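Local structure of cellulosomal scaffoldin (Bacteroides cellulosolvens, 1TYJ) at residues 96-101 against 147-152; 20-25 against 129-134; 61-66 against 88-93. The protein probably binds dockerin modules through its type II cohesin domain, and so would anchor partner proteins in the cellulosome. One frame throughout, in Å; residues are numbered along the deposited sequence.

Contact 1: residues 96-101 against 147-152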
ATOM      1  N   SER A  96      14.941  17.571   6.293  1.00 19.48           N
ATOM      2  CA  SER A  96      16.321  18.067   6.430  1.00 20.33           C
ATOM      3  C   SER A  96      17.164  16.993   7.134  1.00 20.97           C
ATOM      4  O   SER A  96      18.308  16.724   6.715  1.00 22.71           O
ATOM      5  CB  SER A  96      16.367  19.421   7.173  1.00 20.83           C
ATOM      6  OG  SER A  96      16.187  19.234   8.544  0.50 21.31           O
ATOM      7  N   ALA A  97      16.615  16.349   8.174  1.00 21.25           N
ATOM      8  CA  ALA A  97      17.385  15.298   8.876  1.00 20.97           C
ATOM      9  C   ALA A  97      17.610  14.094   7.967  1.00 20.87           C
ATOM     10  O   ALA A  97      18.689  13.478   7.961  1.00 21.58           O
ATOM     11  CB  ALA A  97      16.709  14.881  10.162  1.00 20.96           C
ATOM     12  N   TYR A  98      16.594  13.765   7.183  1.00 20.26           N
ATOM     13  CA  TYR A  98      16.657  12.690   6.196  1.00 19.80           C
ATOM     14  C   TYR A  98      17.761  12.969   5.165  1.00 19.95           C
ATOM     15  O   TYR A  98      18.609  12.117   4.903  1.00 20.67           O
ATOM     16  CB  TYR A  98      15.268  12.509   5.546  1.00 19.19           C
ATOM     17  CG  TYR A  98      15.161  11.415   4.489  1.00 16.81           C
ATOM     18  CD1 TYR A  98      16.009  10.264   4.528  1.00 17.92           C
ATOM     19  CD2 TYR A  98      14.207  11.515   3.461  1.00 18.20           C
ATOM     20  CE1 TYR A  98      15.928   9.296   3.559  1.00 17.10           C
ATOM     21  CE2 TYR A  98      14.082  10.542   2.509  1.00 19.39           C
ATOM     22  CZ  TYR A  98      14.954   9.409   2.571  1.00 17.37           C
ATOM     23  OH  TYR A  98      14.829   8.476   1.579  1.00 18.27           O
ATOM     24  N   ARG A  99      17.798  14.181   4.633  1.00 20.29           N
ATOM     25  CA  ARG A  99      18.786  14.532   3.628  1.00 21.07           C
ATOM     26  C   ARG A  99      20.171  14.437   4.238  1.00 21.84           C
ATOM     27  O   ARG A  99      21.107  14.003   3.564  1.00 24.22           O
ATOM     28  CB  ARG A  99      18.565  15.943   3.075  1.00 21.17           C
ATOM     29  CG  ARG A  99      17.376  16.048   2.138  1.00 20.67           C
ATOM     30  CD  ARG A  99      17.253  17.401   1.426  1.00 21.70           C
ATOM     31  NE  ARG A  99      17.218  18.556   2.340  1.00 23.97           N
ATOM     32  CZ  ARG A  99      16.098  19.165   2.780  1.00 22.18           C
ATOM     33  NH1 ARG A  99      14.902  18.739   2.392  1.00 21.45           N
ATOM     34  NH2 ARG A  99      16.169  20.212   3.613  1.00 22.74           N
ATOM     35  N   ALA A 100      20.292  14.800   5.512  1.00 22.01           N
ATOM     36  CA  ALA A 100      21.596  14.827   6.191  1.00 22.98           C
ATOM     37  C   ALA A 100      22.129  13.413   6.519  1.00 23.50           C
ATOM     38  O   ALA A 100      23.326  13.234   6.798  1.00 25.57           O
ATOM     39  CB  ALA A 100      21.497  15.641   7.432  1.00 23.40           C
ATOM     40  N   SER A 101      21.255  12.417   6.466  1.00 22.84           N
ATOM     41  CA  SER A 101      21.633  11.021   6.742  1.00 22.69           C
ATOM     42  C   SER A 101      22.528  10.432   5.675  1.00 22.53           C
ATOM     43  O   SER A 101      23.264   9.471   5.962  1.00 23.27           O
ATOM     44  CB  SER A 101      20.380  10.121   6.875  1.00 21.60           C
ATOM     45  OG  SER A 101      19.808   9.841   5.598  1.00 20.00           O
ATOM     46  N   PHE A 147       6.721  11.003  -3.167  1.00 17.25           N
ATOM     47  CA  PHE A 147       7.480  12.234  -2.929  1.00 17.46           C
ATOM     48  C   PHE A 147       8.930  11.951  -2.718  1.00 17.66           C
ATOM     49  O   PHE A 147       9.313  10.847  -2.281  1.00 18.36           O
ATOM     50  CB  PHE A 147       6.905  12.960  -1.691  1.00 18.96           C
ATOM     51  CG  PHE A 147       5.459  13.302  -1.873  1.00 19.00           C
ATOM     52  CD1 PHE A 147       4.470  12.377  -1.533  1.00 19.66           C
ATOM     53  CD2 PHE A 147       5.103  14.516  -2.442  1.00 21.09           C
ATOM     54  CE1 PHE A 147       3.093  12.686  -1.772  1.00 19.65           C
ATOM     55  CE2 PHE A 147       3.751  14.838  -2.648  1.00 20.90           C
ATOM     56  CZ  PHE A 147       2.764  13.913  -2.325  1.00 19.89           C
ATOM     57  N   ASP A 148       9.743  12.961  -2.980  1.00 17.21           N
ATOM     58  CA  ASP A 148      11.189  12.834  -2.716  1.00 17.94           C
ATOM     59  C   ASP A 148      11.607  13.717  -1.525  1.00 18.36           C
ATOM     60  O   ASP A 148      10.766  14.419  -0.922  1.00 18.22           O
ATOM     61  CB  ASP A 148      12.015  13.096  -3.985  1.00 18.17           C
ATOM     62  CG  ASP A 148      12.168  14.601  -4.301  1.00 20.15           C
ATOM     63  OD1 ASP A 148      11.692  15.456  -3.485  1.00 18.72           O
ATOM     64  OD2 ASP A 148      12.767  14.903  -5.372  1.00 22.19           O
ATOM     65  N   TRP A 149      12.892  13.656  -1.152  1.00 17.26           N
ATOM     66  CA  TRP A 149      13.317  14.330   0.047  1.00 18.48           C
ATOM     67  C   TRP A 149      13.527  15.832  -0.061  1.00 19.04           C
ATOM     68  O   TRP A 149      13.957  16.464   0.906  1.00 19.64           O
ATOM     69  CB  TRP A 149      14.510  13.629   0.685  1.00 19.58           C
ATOM     70  CG  TRP A 149      15.829  13.742  -0.022  1.00 18.80           C
ATOM     71  CD1 TRP A 149      16.168  14.540  -1.090  1.00 19.40           C
ATOM     72  CD2 TRP A 149      17.006  13.015   0.325  1.00 18.52           C
ATOM     73  NE1 TRP A 149      17.516  14.348  -1.416  1.00 20.95           N
ATOM     74  CE2 TRP A 149      18.040  13.429  -0.547  1.00 21.50           C
ATOM     75  CE3 TRP A 149      17.295  12.078   1.323  1.00 19.62           C
ATOM     76  CZ2 TRP A 149      19.348  12.907  -0.465  1.00 19.84           C
ATOM     77  CZ3 TRP A 149      18.609  11.558   1.395  1.00 20.80           C
ATOM     78  CH2 TRP A 149      19.598  11.970   0.498  1.00 20.13           C
ATOM     79  N   ASP A 150      13.197  16.388  -1.228  1.00 18.86           N
ATOM     80  CA  ASP A 150      13.160  17.857  -1.395  1.00 20.17           C
ATOM     81  C   ASP A 150      11.728  18.350  -1.399  1.00 20.42           C
ATOM     82  O   ASP A 150      11.487  19.557  -1.537  1.00 22.07           O
ATOM     83  CB  ASP A 150      13.882  18.284  -2.680  1.00 20.79           C
ATOM     84  CG  ASP A 150      15.404  18.010  -2.600  1.00 24.54           C
ATOM     85  OD1 ASP A 150      16.021  18.330  -1.555  1.00 27.33           O
ATOM     86  OD2 ASP A 150      15.969  17.426  -3.558  1.00 31.13           O
ATOM     87  N   GLY A 151      10.774  17.432  -1.224  1.00 20.45           N
ATOM     88  CA  GLY A 151       9.350  17.781  -1.278  1.00 20.33           C
ATOM     89  C   GLY A 151       8.812  17.894  -2.690  1.00 20.58           C
ATOM     90  O   GLY A 151       7.789  18.539  -2.876  1.00 21.01           O
ATOM     91  N   ASN A 152       9.494  17.292  -3.685  1.00 19.29           N
ATOM     92  CA  ASN A 152       8.925  17.138  -5.021  1.00 20.32           C
ATOM     93  C   ASN A 152       7.938  16.010  -5.076  1.00 20.54           C
ATOM     94  O   ASN A 152       8.147  14.970  -4.424  1.00 20.74           O
ATOM     95  CB  ASN A 152       9.995  16.862  -6.076  1.00 19.49           C
ATOM     96  CG  ASN A 152      11.003  17.998  -6.195  1.00 21.31           C
ATOM     97  OD1 ASN A 152      10.637  19.136  -6.508  1.00 23.21           O
ATOM     98  ND2 ASN A 152      12.276  17.683  -5.995  1.00 21.84           N
TER

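Contact 2: residues 20-25 against 129-134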
ATOM      1  N   LEU A  20      -0.721  -8.606   0.686  1.00 15.69           N
ATOM      2  CA  LEU A  20      -0.163  -7.802  -0.390  1.00 16.34           C
ATOM      3  C   LEU A  20       0.997  -6.985   0.191  1.00 16.76           C
ATOM      4  O   LEU A  20       0.776  -6.089   1.017  1.00 16.27           O
ATOM      5  CB  LEU A  20      -1.242  -6.838  -0.892  1.00 16.34           C
ATOM      6  CG  LEU A  20      -0.890  -6.006  -2.147  1.00 17.25           C
ATOM      7  CD1 LEU A  20      -0.806  -6.944  -3.376  1.00 18.99           C
ATOM      8  CD2 LEU A  20      -1.909  -4.886  -2.399  1.00 18.46           C
ATOM      9  N   THR A  21       2.223  -7.287  -0.229  1.00 16.91           N
ATOM     10  CA  THR A  21       3.356  -6.461   0.139  1.00 16.66           C
ATOM     11  C   THR A  21       3.518  -5.420  -0.974  1.00 16.68           C
ATOM     12  O   THR A  21       3.505  -5.767  -2.181  1.00 16.95           O
ATOM     13  CB  THR A  21       4.606  -7.315   0.281  1.00 17.09           C
ATOM     14  OG1 THR A  21       4.459  -8.217   1.396  1.00 17.93           O
ATOM     15  CG2 THR A  21       5.838  -6.424   0.521  1.00 18.05           C
ATOM     16  N   ILE A  22       3.616  -4.143  -0.578  1.00 15.23           N
ATOM     17  CA  ILE A  22       3.658  -3.041  -1.562  1.00 14.63           C
ATOM     18  C   ILE A  22       5.046  -2.460  -1.523  1.00 16.34           C
ATOM     19  O   ILE A  22       5.523  -2.050  -0.452  1.00 16.61           O
ATOM     20  CB  ILE A  22       2.640  -1.940  -1.251  1.00 14.68           C
ATOM     21  CG1 ILE A  22       1.201  -2.513  -1.178  1.00 15.78           C
ATOM     22  CG2 ILE A  22       2.765  -0.781  -2.287  1.00 15.46           C
ATOM     23  CD1 ILE A  22       0.187  -1.560  -0.552  0.50 10.95           C
ATOM     24  N   ASN A  23       5.698  -2.487  -2.686  1.00 16.78           N
ATOM     25  CA  ASN A  23       7.081  -2.011  -2.852  1.00 17.58           C
ATOM     26  C   ASN A  23       7.155  -0.760  -3.723  1.00 17.64           C
ATOM     27  O   ASN A  23       6.269  -0.502  -4.548  1.00 18.03           O
ATOM     28  CB  ASN A  23       7.927  -3.130  -3.512  1.00 17.91           C
ATOM     29  CG  ASN A  23       7.827  -4.451  -2.737  1.00 21.94           C
ATOM     30  OD1 ASN A  23       8.090  -4.482  -1.559  1.00 22.40           O
ATOM     31  ND2 ASN A  23       7.392  -5.536  -3.412  1.00 26.18           N
ATOM     32  N   VAL A  24       8.220   0.020  -3.545  1.00 18.08           N
ATOM     33  CA  VAL A  24       8.596   0.987  -4.562  1.00 17.38           C
ATOM     34  C   VAL A  24       9.925   0.494  -5.146  1.00 18.14           C
ATOM     35  O   VAL A  24      10.674  -0.226  -4.477  1.00 18.63           O
ATOM     36  CB  VAL A  24       8.725   2.420  -4.020  1.00 17.23           C
ATOM     37  CG1 VAL A  24       7.394   2.899  -3.538  0.97 15.10           C
ATOM     38  CG2 VAL A  24       9.717   2.498  -2.869  0.97 17.26           C
ATOM     39  N   ASP A  25      10.235   0.915  -6.369  1.00 17.85           N
ATOM     40  CA  ASP A  25      11.536   0.569  -6.958  1.00 18.64           C
ATOM     41  C   ASP A  25      12.019   1.770  -7.785  1.00 18.81           C
ATOM     42  O   ASP A  25      11.242   2.347  -8.544  1.00 19.29           O
ATOM     43  CB  ASP A  25      11.372  -0.657  -7.847  1.00 19.28           C
ATOM     44  CG  ASP A  25      12.670  -1.105  -8.445  0.50 21.05           C
ATOM     45  OD1 ASP A  25      12.737  -1.189  -9.680  1.00 24.84           O
ATOM     46  OD2 ASP A  25      13.636  -1.336  -7.687  1.00 24.88           O
ATOM     47  N   ALA A 129      -6.311  -6.657  -5.284  1.00 15.46           N
ATOM     48  CA  ALA A 129      -6.674  -5.256  -5.071  1.00 15.64           C
ATOM     49  C   ALA A 129      -6.276  -4.477  -6.303  1.00 16.89           C
ATOM     50  O   ALA A 129      -5.540  -4.994  -7.151  1.00 18.06           O
ATOM     51  CB  ALA A 129      -5.953  -4.702  -3.826  1.00 16.55           C
ATOM     52  N   THR A 130      -6.745  -3.237  -6.377  1.00 17.48           N
ATOM     53  CA  THR A 130      -6.334  -2.316  -7.422  1.00 18.10           C
ATOM     54  C   THR A 130      -5.935  -0.952  -6.828  1.00 19.19           C
ATOM     55  O   THR A 130      -6.567  -0.484  -5.882  1.00 19.88           O
ATOM     56  CB  THR A 130      -7.503  -2.120  -8.448  1.00 19.34           C
ATOM     57  OG1 THR A 130      -8.627  -1.530  -7.806  0.50 15.77           O
ATOM     58  CG2 THR A 130      -7.919  -3.456  -9.083  0.50 20.01           C
ATOM     59  N   PHE A 131      -4.896  -0.320  -7.377  1.00 17.56           N
ATOM     60  CA  PHE A 131      -4.631   1.062  -7.025  1.00 18.81           C
ATOM     61  C   PHE A 131      -5.502   1.932  -7.953  1.00 19.89           C
ATOM     62  O   PHE A 131      -5.397   1.823  -9.186  1.00 20.09           O
ATOM     63  CB  PHE A 131      -3.160   1.384  -7.292  1.00 19.14           C
ATOM     64  CG  PHE A 131      -2.195   0.670  -6.376  1.00 18.07           C
ATOM     65  CD1 PHE A 131      -1.642  -0.551  -6.750  1.00 18.57           C
ATOM     66  CD2 PHE A 131      -1.775   1.265  -5.185  1.00 17.18           C
ATOM     67  CE1 PHE A 131      -0.695  -1.222  -5.911  1.00 20.69           C
ATOM     68  CE2 PHE A 131      -0.827   0.627  -4.332  1.00 20.50           C
ATOM     69  CZ  PHE A 131      -0.290  -0.623  -4.694  1.00 20.83           C
ATOM     70  N   GLU A 132      -6.346   2.794  -7.397  1.00 22.26           N
ATOM     71  CA  GLU A 132      -7.230   3.606  -8.250  1.00 27.10           C
ATOM     72  C   GLU A 132      -7.477   4.949  -7.608  1.00 29.25           C
ATOM     73  O   GLU A 132      -7.653   5.019  -6.398  1.00 28.70           O
ATOM     74  CB  GLU A 132      -8.588   2.926  -8.385  1.00 27.65           C
ATOM     75  CG  GLU A 132      -8.663   1.702  -9.245  1.00 31.40           C
ATOM     76  CD  GLU A 132     -10.106   1.196  -9.363  1.00 32.94           C
ATOM     77  OE1 GLU A 132     -11.021   2.050  -9.557  1.00 37.03           O
ATOM     78  OE2 GLU A 132     -10.316  -0.041  -9.249  1.00 36.85           O
ATOM     79  N   ASN A 133      -7.530   6.003  -8.429  1.00 31.79           N
ATOM     80  CA  ASN A 133      -7.770   7.351  -7.943  1.00 35.79           C
ATOM     81  C   ASN A 133      -9.063   7.349  -7.156  1.00 37.81           C
ATOM     82  O   ASN A 133     -10.008   6.603  -7.477  1.00 38.77           O
ATOM     83  CB  ASN A 133      -7.880   8.318  -9.130  1.00 36.03           C
ATOM     84  CG  ASN A 133      -6.547   8.483  -9.913  1.00 37.70           C
ATOM     85  OD1 ASN A 133      -6.546   8.773 -11.115  1.00 41.76           O
ATOM     86  ND2 ASN A 133      -5.432   8.322  -9.234  1.00 35.62           N
ATOM     87  N   GLY A 134      -9.134   8.171  -6.122  1.00 40.36           N
ATOM     88  CA  GLY A 134     -10.402   8.329  -5.424  1.00 43.44           C
ATOM     89  C   GLY A 134     -10.296   9.563  -4.585  1.00 45.78           C
ATOM     90  O   GLY A 134      -9.961  10.635  -5.093  1.00 46.72           O
TER

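Contact 3: residues 61-66 against 88-93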
ATOM      1  N   PRO A  61      -2.160   0.039   7.912  1.00 16.20           N
ATOM      2  CA  PRO A  61      -1.506  -1.202   7.485  1.00 15.92           C
ATOM      3  C   PRO A  61      -0.135  -1.454   8.095  1.00 16.40           C
ATOM      4  O   PRO A  61       0.466  -0.573   8.718  1.00 16.34           O
ATOM      5  CB  PRO A  61      -1.352  -1.025   5.961  1.00 15.82           C
ATOM      6  CG  PRO A  61      -2.544  -0.046   5.589  1.00 15.11           C
ATOM      7  CD  PRO A  61      -2.509   0.922   6.773  1.00 15.36           C
ATOM      8  N   ASP A  62       0.365  -2.670   7.925  1.00 17.77           N
ATOM      9  CA  ASP A  62       1.666  -3.020   8.450  1.00 18.07           C
ATOM     10  C   ASP A  62       2.761  -2.248   7.729  1.00 18.27           C
ATOM     11  O   ASP A  62       2.623  -1.877   6.579  1.00 17.95           O
ATOM     12  CB  ASP A  62       1.920  -4.528   8.314  1.00 19.13           C
ATOM     13  CG  ASP A  62       0.864  -5.363   9.031  1.00 25.97           C
ATOM     14  OD1 ASP A  62       0.894  -5.444  10.274  1.00 33.75           O
ATOM     15  OD2 ASP A  62      -0.056  -5.885   8.347  1.00 32.31           O
ATOM     16  N   TYR A  63       3.865  -2.003   8.435  1.00 17.65           N
ATOM     17  CA  TYR A  63       4.994  -1.347   7.836  1.00 18.64           C
ATOM     18  C   TYR A  63       5.851  -2.311   6.983  1.00 20.07           C
ATOM     19  O   TYR A  63       5.765  -3.552   7.102  1.00 21.15           O
ATOM     20  CB  TYR A  63       5.867  -0.728   8.922  1.00 18.55           C
ATOM     21  CG  TYR A  63       5.215   0.342   9.764  1.00 19.90           C
ATOM     22  CD1 TYR A  63       5.442   0.376  11.142  1.00 23.76           C
ATOM     23  CD2 TYR A  63       4.403   1.351   9.188  1.00 19.09           C
ATOM     24  CE1 TYR A  63       4.888   1.376  11.951  1.00 23.16           C
ATOM     25  CE2 TYR A  63       3.787   2.332  10.000  1.00 18.26           C
ATOM     26  CZ  TYR A  63       4.056   2.348  11.375  1.00 21.28           C
ATOM     27  OH  TYR A  63       3.525   3.316  12.204  1.00 23.16           O
ATOM     28  N   GLY A  64       6.627  -1.701   6.083  1.00 20.37           N
ATOM     29  CA  GLY A  64       7.680  -2.371   5.338  1.00 20.15           C
ATOM     30  C   GLY A  64       9.017  -1.998   5.956  1.00 20.99           C
ATOM     31  O   GLY A  64       9.103  -1.653   7.146  1.00 22.65           O
ATOM     32  N   THR A  65      10.060  -2.057   5.164  1.00 20.61           N
ATOM     33  CA  THR A  65      11.389  -1.718   5.681  1.00 20.66           C
ATOM     34  C   THR A  65      11.766  -0.251   5.429  1.00 19.88           C
ATOM     35  O   THR A  65      12.649   0.293   6.109  1.00 20.92           O
ATOM     36  CB  THR A  65      12.464  -2.621   5.075  1.00 22.83           C
ATOM     37  OG1 THR A  65      12.431  -2.453   3.674  1.00 24.03           O
ATOM     38  CG2 THR A  65      12.143  -4.089   5.338  1.00 24.51           C
ATOM     39  N   LEU A  66      11.134   0.384   4.430  1.00 17.82           N
ATOM     40  CA  LEU A  66      11.403   1.797   4.168  1.00 17.44           C
ATOM     41  C   LEU A  66      10.580   2.720   5.076  1.00 17.69           C
ATOM     42  O   LEU A  66       9.607   2.295   5.717  1.00 17.55           O
ATOM     43  CB  LEU A  66      11.071   2.135   2.692  1.00 16.99           C
ATOM     44  CG  LEU A  66      11.882   1.345   1.652  1.00 18.26           C
ATOM     45  CD1 LEU A  66      11.666   1.941   0.230  1.00 18.06           C
ATOM     46  CD2 LEU A  66      13.360   1.277   2.016  1.00 20.94           C
ATOM     47  N   PHE A  88      -4.333   5.366   2.759  1.00 14.11           N
ATOM     48  CA  PHE A  88      -3.367   5.533   3.836  1.00 14.23           C
ATOM     49  C   PHE A  88      -2.054   6.016   3.273  1.00 14.48           C
ATOM     50  O   PHE A  88      -1.813   5.981   2.053  1.00 15.87           O
ATOM     51  CB  PHE A  88      -3.158   4.181   4.581  1.00 13.98           C
ATOM     52  CG  PHE A  88      -2.688   3.043   3.668  1.00 13.57           C
ATOM     53  CD1 PHE A  88      -1.309   2.727   3.577  1.00 14.78           C
ATOM     54  CD2 PHE A  88      -3.614   2.301   2.913  1.00 13.69           C
ATOM     55  CE1 PHE A  88      -0.860   1.689   2.754  1.00 14.47           C
ATOM     56  CE2 PHE A  88      -3.178   1.279   2.061  1.00 15.16           C
ATOM     57  CZ  PHE A  88      -1.809   0.957   1.983  1.00 13.20           C
ATOM     58  N   GLY A  89      -1.170   6.444   4.155  1.00 14.19           N
ATOM     59  CA  GLY A  89       0.107   6.945   3.667  1.00 13.70           C
ATOM     60  C   GLY A  89       1.066   7.067   4.832  1.00 14.14           C
ATOM     61  O   GLY A  89       0.662   7.007   6.012  1.00 14.25           O
ATOM     62  N   ARG A  90       2.335   7.293   4.492  1.00 14.26           N
ATOM     63  CA  ARG A  90       3.365   7.518   5.490  1.00 15.11           C
ATOM     64  C   ARG A  90       4.447   8.376   4.866  1.00 15.14           C
ATOM     65  O   ARG A  90       4.782   8.212   3.686  1.00 15.07           O
ATOM     66  CB  ARG A  90       3.952   6.185   5.980  1.00 15.59           C
ATOM     67  CG  ARG A  90       5.081   6.356   7.036  1.00 14.78           C
ATOM     68  CD  ARG A  90       5.401   4.980   7.641  1.00 15.19           C
ATOM     69  NE  ARG A  90       6.600   5.008   8.480  1.00 15.52           N
ATOM     70  CZ  ARG A  90       6.570   5.155   9.811  1.00 16.43           C
ATOM     71  NH1 ARG A  90       5.403   5.313  10.457  1.00 18.33           N
ATOM     72  NH2 ARG A  90       7.715   5.130  10.509  1.00 18.09           N
ATOM     73  N   LEU A  91       4.947   9.328   5.631  1.00 15.38           N
ATOM     74  CA  LEU A  91       5.987  10.227   5.098  1.00 16.91           C
ATOM     75  C   LEU A  91       6.930  10.710   6.181  1.00 17.23           C
ATOM     76  O   LEU A  91       6.571  10.770   7.355  1.00 16.50           O
ATOM     77  CB  LEU A  91       5.362  11.401   4.365  1.00 18.92           C
ATOM     78  CG  LEU A  91       4.468  12.288   5.196  1.00 22.17           C
ATOM     79  CD1 LEU A  91       5.197  13.422   5.898  1.00 25.24           C
ATOM     80  CD2 LEU A  91       3.390  12.857   4.253  1.00 27.06           C
ATOM     81  N   TYR A  92       8.147  11.041   5.765  1.00 16.57           N
ATOM     82  CA  TYR A  92       9.072  11.642   6.688  1.00 16.69           C
ATOM     83  C   TYR A  92       8.776  13.130   6.741  1.00 17.48           C
ATOM     84  O   TYR A  92       8.771  13.804   5.694  1.00 18.85           O
ATOM     85  CB  TYR A  92      10.473  11.465   6.161  1.00 17.35           C
ATOM     86  CG  TYR A  92      11.106  10.107   6.280  1.00 16.62           C
ATOM     87  CD1 TYR A  92      11.868   9.607   5.235  1.00 15.80           C
ATOM     88  CD2 TYR A  92      10.950   9.335   7.445  1.00 14.94           C
ATOM     89  CE1 TYR A  92      12.544   8.356   5.361  1.00 17.84           C
ATOM     90  CE2 TYR A  92      11.613   8.068   7.584  1.00 16.18           C
ATOM     91  CZ  TYR A  92      12.385   7.603   6.506  1.00 17.64           C
ATOM     92  OH  TYR A  92      13.060   6.412   6.552  1.00 19.19           O
ATOM     93  N   MET A  93       8.555  13.660   7.941  1.00 17.90           N
ATOM     94  CA  MET A  93       8.312  15.135   8.049  1.00 18.73           C
ATOM     95  C   MET A  93       9.637  15.911   8.138  1.00 18.31           C
ATOM     96  O   MET A  93       9.739  17.036   7.638  1.00 19.09           O
ATOM     97  CB  MET A  93       7.421  15.463   9.243  1.00 18.57           C
ATOM     98  CG  MET A  93       6.029  14.871   9.152  1.00 19.99           C
ATOM     99  SD  MET A  93       4.932  15.465  10.489  1.00 23.93           S
ATOM    100  CE  MET A  93       5.656  14.591  11.850  1.00 20.02           C
TER

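Contact 1: residues 96-101 against 147-152
The indole of Trp149 lies between two residues of helix 95-100: its edge meets the face of the Tyr98 ring, and one of its own faces carries the chain of Arg99. Trp149 CE3 stands 3.5 Å above the Tyr98 plane, over the ring centre. The pair is T-shaped, with planes 81° apart and 5.0 Å between the centroids of the Tyr98 ring and the six-membered ring of Trp149. Arg99 CG sits over the pyrrole part of the indole, 3.5 Å from the five-membered ring centroid of Trp149 and almost on its normal, a CH-pi contact. Chi1 of Trp149, 71°, sets CG between the backbone N and the carbonyl carbon and turns the indole toward Tyr98 and Arg99.

The guanidinium of Arg99 is turned nearly perpendicular to the indole, its chain bent at chi3 (-55°); one face lies against Ser96 CA of the same helix, and one N-H reaches back to the turn: Arg99 NH1 donates to Trp149 O at 2.9 Å, in the guanidinium plane and in the carbonyl plane. Asp150 OD1 is 4.1 Å from Arg99 NE but well out of the guanidinium plane, so only charge attraction is likely there. Asp148 opens a type I turn that runs to Gly151; its OD1 accepts from Asp150 N, an Asx turn, and, from the opposite face of the carboxylate, from Asn152 N.

Tyr98 OH is hydrogen-bonded to Phe30 O and Glu105 N, and its ring also meets Tyr92 and Phe71. The contact thus fastens the short helix after strand 85-92 to the turn leaving strand 144-148.

Contact 2: residues 20-25 against 129-134
Ile22 and Phe131 make the tighter touch between these two strands: the methyl Ile22 CG2 approaches the rim of the phenyl ring near its plane, 3.9 Å from Phe131 CZ. The two side chains come from opposite directions, the methyl meeting the ring at its edge. In Ile22 the branch doing the touching is the one anti to the backbone N, while CG1 lies anti to the carbonyl carbon (chi1 -57°). Phe131 has its CG anti to the carbonyl carbon as well (chi1 -68°), which carries the far end of the ring toward Ile22 although the CB itself does not point there. Its ring also meets Phe35 edge-to-face.

Two residues earlier on each strand the fit is looser. Leu20 CD2 comes only to 4.3 Å from Ala129 CB, and the small alanine side chain offers little surface. Ile37 of strand 30-38 touches both Ala129 and Ile22, and Pro164 lies against Leu20. Beyond Phe131 the chain leaves the core: Glu132 is exposed and takes no part in the contact.

All four touching residues are buried, with CA atoms 8.4 Å apart for Leu20 and Ala129 and 10.7 Å for Ile22 and Phe131. Such apolar contact between strands of two different sheets is the core of a beta sandwich, here the cohesin sandwich, with strand 17-25 in one layer and strand 126-131 in the other.

Contact 3: residues 61-66 against 88-93
Pro61 and Tyr63 face Phe88 and Arg90, and two kinds of pi contact join them. The first is CH-pi: Pro61 CG stands over the middle of the Phe88 ring, 3.5 Å from its centroid and almost on the normal, with Pro61 CD reaching the CG and CD1 side of the same face. Chi1 of Phe88, 58°, places the ring between its own backbone N and carbonyl carbon, presenting that face to the proline. An alanine in place of Phe88 would remove this platform, and is likely to leave Pro61 CG without its aromatic partner and open a gap between the sheets.

The second is cation-pi. Arg90 CZ lies over one face of the Tyr63 ring, 4.3 Å from its centroid, the guanidinium tilted 49° to the ring instead of stacked flat. Arg90 reaches there with CG anti to the backbone N (chi1 179°) and an extended chain as far as NE. Arg90 NH1 is 3.4 Å from Tyr63 CE2, on the side of the ring near the hydroxyl.

Polar bonds run to neighbours. Asp75 engages both the arginine and the tyrosine hydroxyl: OD1 forms a salt bridge with Arg90 NH1, and OD2 is hydrogen-bonded to Tyr63 OH; Arg90 NE binds Leu67 O. The buried arginine therefore has a carboxylate, a carbonyl and an aromatic face around it, which probably stabilises its positive charge and limits its rotation.

Contacts 2 and 3 both join the two sheets of the sandwich, their centres about 13 Å apart, and they merge in one core: Ile22 CD1 is 4.1 Å from Phe88 CZ, and Val24 CG2 is 3.7 Å from Leu66 CD1. Along the chain, contact 3 is nested in the loop closed by contact 2. Contact 1 lies toward one end, centred about 21 Å from the middle of the chain, yet it joins contact 3 through Tyr98 CD2 and Tyr92 CD1, 3.5 Å apart; it does not touch contact 2. A bound 1,2-ethanediol, probably from the crystallisation liquor, comes within about 3 Å, nearest atoms, of the Tyr63 side chain of contact 3.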